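Local coordinates for protein rRNA N-glycosidase (Bougainvillea spectabilis, PDB 3CTK) that is a plant ribosome-inactivating protein with the family's mixed beta sheet, helical core and C-terminal hairpin, at residues 188-191 / 192-196; 220-223 / 224-228. All coordinates share one frame; numbering follows the deposited sequence. Where two conformers were deposited one is given.

Interaction 1 (188-191 / 192-196); sequences NFKV and LNLEN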
loop_
_atom_site.group_PDB
_atom_site.type_symbol
_atom_site.label_atom_id
_atom_site.label_comp_id
_atom_site.label_asym_id
_atom_site.label_seq_id
_atom_site.Cartn_x
_atom_site.Cartn_y
_atom_site.Cartn_z
ATOM N N ASN A 188 3.484 -8.600 12.390
ATOM C CA ASN A 188 3.867 -8.436 13.785
ATOM C C ASN A 188 3.632 -7.020 14.297
ATOM O O ASN A 188 3.199 -6.141 13.551
ATOM C CB ASN A 188 5.332 -8.869 14.023
ATOM C CG ASN A 188 6.353 -7.989 13.309
ATOM O OD1 ASN A 188 6.214 -6.769 13.246
ATOM N ND2 ASN A 188 7.409 -8.615 12.795
ATOM N N PHE A 189 3.909 -6.810 15.581
ATOM C CA PHE A 189 3.699 -5.516 16.217
ATOM C C PHE A 189 4.394 -4.348 15.532
ATOM O O PHE A 189 3.846 -3.248 15.490
ATOM C CB PHE A 189 4.134 -5.573 17.685
ATOM C CG PHE A 189 3.458 -6.657 18.474
ATOM C CD1 PHE A 189 4.118 -7.851 18.749
ATOM C CD2 PHE A 189 2.157 -6.490 18.934
ATOM C CE1 PHE A 189 3.489 -8.864 19.473
ATOM C CE2 PHE A 189 1.519 -7.498 19.659
ATOM C CZ PHE A 189 2.188 -8.685 19.928
ATOM N N LYS A 190 5.597 -4.577 15.010
ATOM C CA LYS A 190 6.335 -3.510 14.341
ATOM C C LYS A 190 5.718 -3.157 12.994
ATOM O O LYS A 190 5.598 -1.979 12.648
ATOM C CB LYS A 190 7.810 -3.895 14.153
ATOM C CG LYS A 190 8.622 -2.823 13.426
ATOM C CD LYS A 190 10.131 -3.040 13.539
ATOM C CE LYS A 190 10.885 -1.972 12.742
ATOM N NZ LYS A 190 12.362 -2.031 12.938
ATOM N N VAL A 191 5.336 -4.175 12.231
ATOM C CA VAL A 191 4.712 -3.936 10.933
ATOM C C VAL A 191 3.498 -3.029 11.131
ATOM O O VAL A 191 3.361 -1.999 10.470
ATOM C CB VAL A 191 4.261 -5.256 10.278
ATOM C CG1 VAL A 191 3.457 -4.964 9.016
ATOM C CG2 VAL A 191 5.479 -6.108 9.939
ATOM N N LEU A 192 2.632 -3.407 12.063
ATOM C CA LEU A 192 1.431 -2.633 12.357
ATOM C C LEU A 192 1.741 -1.222 12.855
ATOM O O LEU A 192 1.070 -0.263 12.473
ATOM C CB LEU A 192 0.568 -3.380 13.384
ATOM C CG LEU A 192 -0.461 -4.374 12.825
ATOM C CD1 LEU A 192 0.084 -5.081 11.608
ATOM C CD2 LEU A 192 -0.851 -5.368 13.908
ATOM N N ASN A 193 2.767 -1.091 13.690
ATOM C CA ASN A 193 3.136 0.214 14.230
ATOM C C ASN A 193 3.612 1.164 13.129
ATOM O O ASN A 193 3.231 2.335 13.101
ATOM C CB ASN A 193 4.231 0.060 15.289
ATOM C CG ASN A 193 4.551 1.366 15.984
ATOM O OD1 ASN A 193 3.703 1.944 16.664
ATOM N ND2 ASN A 193 5.778 1.840 15.814
ATOM N N LEU A 194 4.449 0.660 12.226
ATOM C CA LEU A 194 4.951 1.481 11.127
ATOM C C LEU A 194 3.790 1.926 10.242
ATOM O O LEU A 194 3.726 3.084 9.823
ATOM C CB LEU A 194 5.988 0.698 10.306
ATOM C CG LEU A 194 7.329 0.426 11.011
ATOM C CD1 LEU A 194 8.189 -0.489 10.166
ATOM C CD2 LEU A 194 8.054 1.738 11.264
ATOM N N GLU A 195 2.867 1.008 9.965
ATOM C CA GLU A 195 1.703 1.327 9.143
ATOM C C GLU A 195 0.905 2.478 9.758
ATOM O O GLU A 195 0.400 3.347 9.045
ATOM C CB GLU A 195 0.792 0.099 9.003
ATOM C CG GLU A 195 1.379 -1.038 8.174
ATOM C CD GLU A 195 0.450 -2.241 8.094
ATOM O OE1 GLU A 195 -0.659 -2.176 8.672
ATOM O OE2 GLU A 195 0.827 -3.252 7.455
ATOM N N ASN A 196 0.799 2.484 11.082
ATOM C CA ASN A 196 0.049 3.524 11.776
ATOM C C ASN A 196 0.788 4.848 11.918
ATOM O O ASN A 196 0.178 5.848 12.302
ATOM C CB ASN A 196 -0.350 3.065 13.187
ATOM C CG ASN A 196 -1.211 1.816 13.187
ATOM O OD1 ASN A 196 -1.990 1.576 12.266
ATOM N ND2 ASN A 196 -1.086 1.018 14.245
#
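CG1 of Val191 stands above the plane of the Glu195 carboxylate, off its OE2 end, 3.5 Å from OE2 of Glu195. The other carboxylate oxygen, OE1, forms a salt bridge to Arg125, while Ile172 of helix 170-180 touches the side chain. The second flat group is the amide of Asn188, the N-cap residue of helix 189-196. Asn188 OD1 takes the N-H of Val191 at 2.9 Å, fairly straight (165°) but with the donor tilted 21° from the amide plane. The same oxygen receives a weak, strongly bent bond from Lys190 N, so two of the helix's first backbone N-H groups share one acceptor. ND2 of Asn188 bonds to the hydroxyl of Tyr171, which should fix the rotation of the amide and keep OD1 turned to the helix start.

Beyond the cap the i to i+4 ladder begins, with Leu192 N bonded to Asn188 O at 3.2 Å and Leu194 N to Lys190 O at 2.9 Å. One turn apart, Val191 and Glu195 lie side by side and point the same way. With CG1 of Val191 anti to the backbone N (chi1 173°), this methyl reaches along the helix to the carboxylate. Lys190 stretches out fully and passes Leu194 at a slant. Its ammonium makes a salt bridge with Asp240 and cation-pi contacts with Trp229 and Tyr171, so the buried charge is met by both an acid and aromatic rings. The carbons of its chain, CE next to the ammonium among them, pack on Leu194: CE of Lys190 lies 4.0 Å from CD1 of Leu194. Leu192 leans back toward the cap, its CD1 lying 3.8 Å from Asn188 O.

Interaction 2 (220-223 / 224-228); sequences QLIS and PSNDP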
loop_
_atom_site.group_PDB
_atom_site.type_symbol
_atom_site.label_atom_id
_atom_site.label_comp_id
_atom_site.label_asym_id
_atom_site.label_seq_id
_atom_site.Cartn_x
_atom_site.Cartn_y
_atom_site.Cartn_z
ATOM N N GLN A 220 7.985 7.716 19.212
ATOM C CA GLN A 220 7.681 6.643 20.153
ATOM C C GLN A 220 7.118 5.482 19.343
ATOM O O GLN A 220 5.912 5.406 19.109
ATOM C CB GLN A 220 6.652 7.127 21.179
ATOM C CG GLN A 220 6.962 8.506 21.749
ATOM C CD GLN A 220 8.242 8.539 22.560
ATOM O OE1 GLN A 220 8.888 9.583 22.684
ATOM N NE2 GLN A 220 8.608 7.401 23.130
ATOM N N LEU A 221 8.000 4.580 18.916
ATOM C CA LEU A 221 7.600 3.440 18.103
ATOM C C LEU A 221 7.568 2.117 18.870
ATOM O O LEU A 221 7.750 2.093 20.090
ATOM C CB LEU A 221 8.528 3.343 16.885
ATOM C CG LEU A 221 8.565 4.649 16.070
ATOM C CD1 LEU A 221 9.516 4.516 14.886
ATOM C CD2 LEU A 221 7.158 4.984 15.586
ATOM N N ILE A 222 7.332 1.023 18.148
ATOM C CA ILE A 222 7.237 -0.308 18.747
ATOM C C ILE A 222 8.090 -1.345 18.017
ATOM O O ILE A 222 8.134 -1.371 16.785
ATOM C CB ILE A 222 5.764 -0.780 18.751
ATOM C CG1 ILE A 222 4.911 0.235 19.519
ATOM C CG2 ILE A 222 5.651 -2.171 19.371
ATOM C CD1 ILE A 222 3.416 0.011 19.405
ATOM N N SER A 223 8.758 -2.206 18.785
ATOM C CA SER A 223 9.620 -3.247 18.226
ATOM C C SER A 223 8.821 -4.475 17.797
ATOM O O SER A 223 7.634 -4.596 18.103
ATOM C CB SER A 223 10.660 -3.682 19.259
ATOM O OG SER A 223 10.064 -4.522 20.233
ATOM N N PRO A 224 9.469 -5.414 17.087
ATOM C CA PRO A 224 8.796 -6.635 16.625
ATOM C C PRO A 224 8.177 -7.464 17.754
ATOM O O PRO A 224 7.218 -8.212 17.535
ATOM C CB PRO A 224 9.909 -7.388 15.905
ATOM C CG PRO A 224 10.757 -6.278 15.357
ATOM C CD PRO A 224 10.831 -5.326 16.528
ATOM N N SER A 225 8.726 -7.329 18.959
ATOM C CA SER A 225 8.235 -8.071 20.118
ATOM C C SER A 225 7.275 -7.261 20.993
ATOM O O SER A 225 6.962 -7.659 22.117
ATOM C CB SER A 225 9.416 -8.553 20.964
ATOM O OG SER A 225 10.214 -7.464 21.389
ATOM N N ASN A 226 6.822 -6.127 20.469
ATOM C CA ASN A 226 5.883 -5.248 21.160
ATOM C C ASN A 226 6.493 -4.431 22.299
ATOM O O ASN A 226 5.780 -3.990 23.200
ATOM C CB ASN A 226 4.692 -6.054 21.695
ATOM C CG ASN A 226 3.452 -5.200 21.885
ATOM O OD1 ASN A 226 2.503 -5.605 22.556
ATOM N ND2 ASN A 226 3.446 -4.017 21.279
ATOM N N ASP A 227 7.804 -4.226 22.261
ATOM C CA ASP A 227 8.468 -3.440 23.293
ATOM C C ASP A 227 8.673 -2.016 22.789
ATOM O O ASP A 227 8.758 -1.782 21.582
ATOM C CB ASP A 227 9.823 -4.053 23.656
ATOM C CG ASP A 227 9.694 -5.447 24.236
ATOM O OD1 ASP A 227 8.833 -5.644 25.118
ATOM O OD2 ASP A 227 10.456 -6.343 23.817
ATOM N N PRO A 228 8.742 -1.041 23.710
ATOM C CA PRO A 228 8.940 0.357 23.318
ATOM C C PRO A 228 10.228 0.531 22.519
ATOM O O PRO A 228 11.265 -0.031 22.868
ATOM C CB PRO A 228 8.999 1.084 24.660
ATOM C CG PRO A 228 8.114 0.256 25.529
ATOM C CD PRO A 228 8.531 -1.150 25.164
#
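Ser223 and Asp227 close the tight end of this contact. Ser223 N bonds to Asp227 O at 2.8 Å, nearly straight at 169°, and in return Asp227 N bonds to the hydroxyl OG of Ser223 at 3.1 Å. The hydroxyl can do this because chi1 of 76° folds it between its own backbone N and carbonyl carbon, over the mouth of the turn. Between the two residues the chain makes a type I turn, Ser223 to Asn226, closed by Asn226 N to Ser223 O at 2.9 Å, with the donor well above the carbonyl plane. Asn226 then takes a left-handed conformation (phi 75°), giving the type I turn plus G1 bulge of a 3:5 beta hairpin, which connects strand 214-222 to strand 228-233. Past the bulge, Ile222 and Pro228 form an antiparallel non-hydrogen-bonded pair whose side chains diverge.

The outer side is looser and faces solvent. Ser225 OG lies 3.2 Å from Ser223 OG and 2.7 Å from Asp227 OD2, reaching that oxygen from above the carboxylate plane; since Ser225 was modelled in two conformers, this small relay is doubtful. On the flank, Ile222 and Asn226 run alongside each other, with CG2 of Ile222 3.5 Å from ND2 of Asn226.

How the interactions relate
Interaction 2 comes later in the chain than interaction 1, and their centres are about 9 Å apart: the hairpin turn lies against the start of helix 189-196. Phe189 is the main go-between. The amide of Asn226 lies flat and almost parallel over one face of its ring, with Phe189 CD2 3.5 Å from Asn226 CG, while the ring edge points at the turn, CD1 of Phe189 being 3.3 Å from Pro224 O. Farther along the helix, the side chain of Asn193 touches Leu221 and Ile222, and Lys190 touches Pro224. Trp229, near the start of strand 228-233, is joined to Leu221 by backbone hydrogen bonds, so one of the aromatic partners of interaction 1 belongs to the same hairpin as interaction 2.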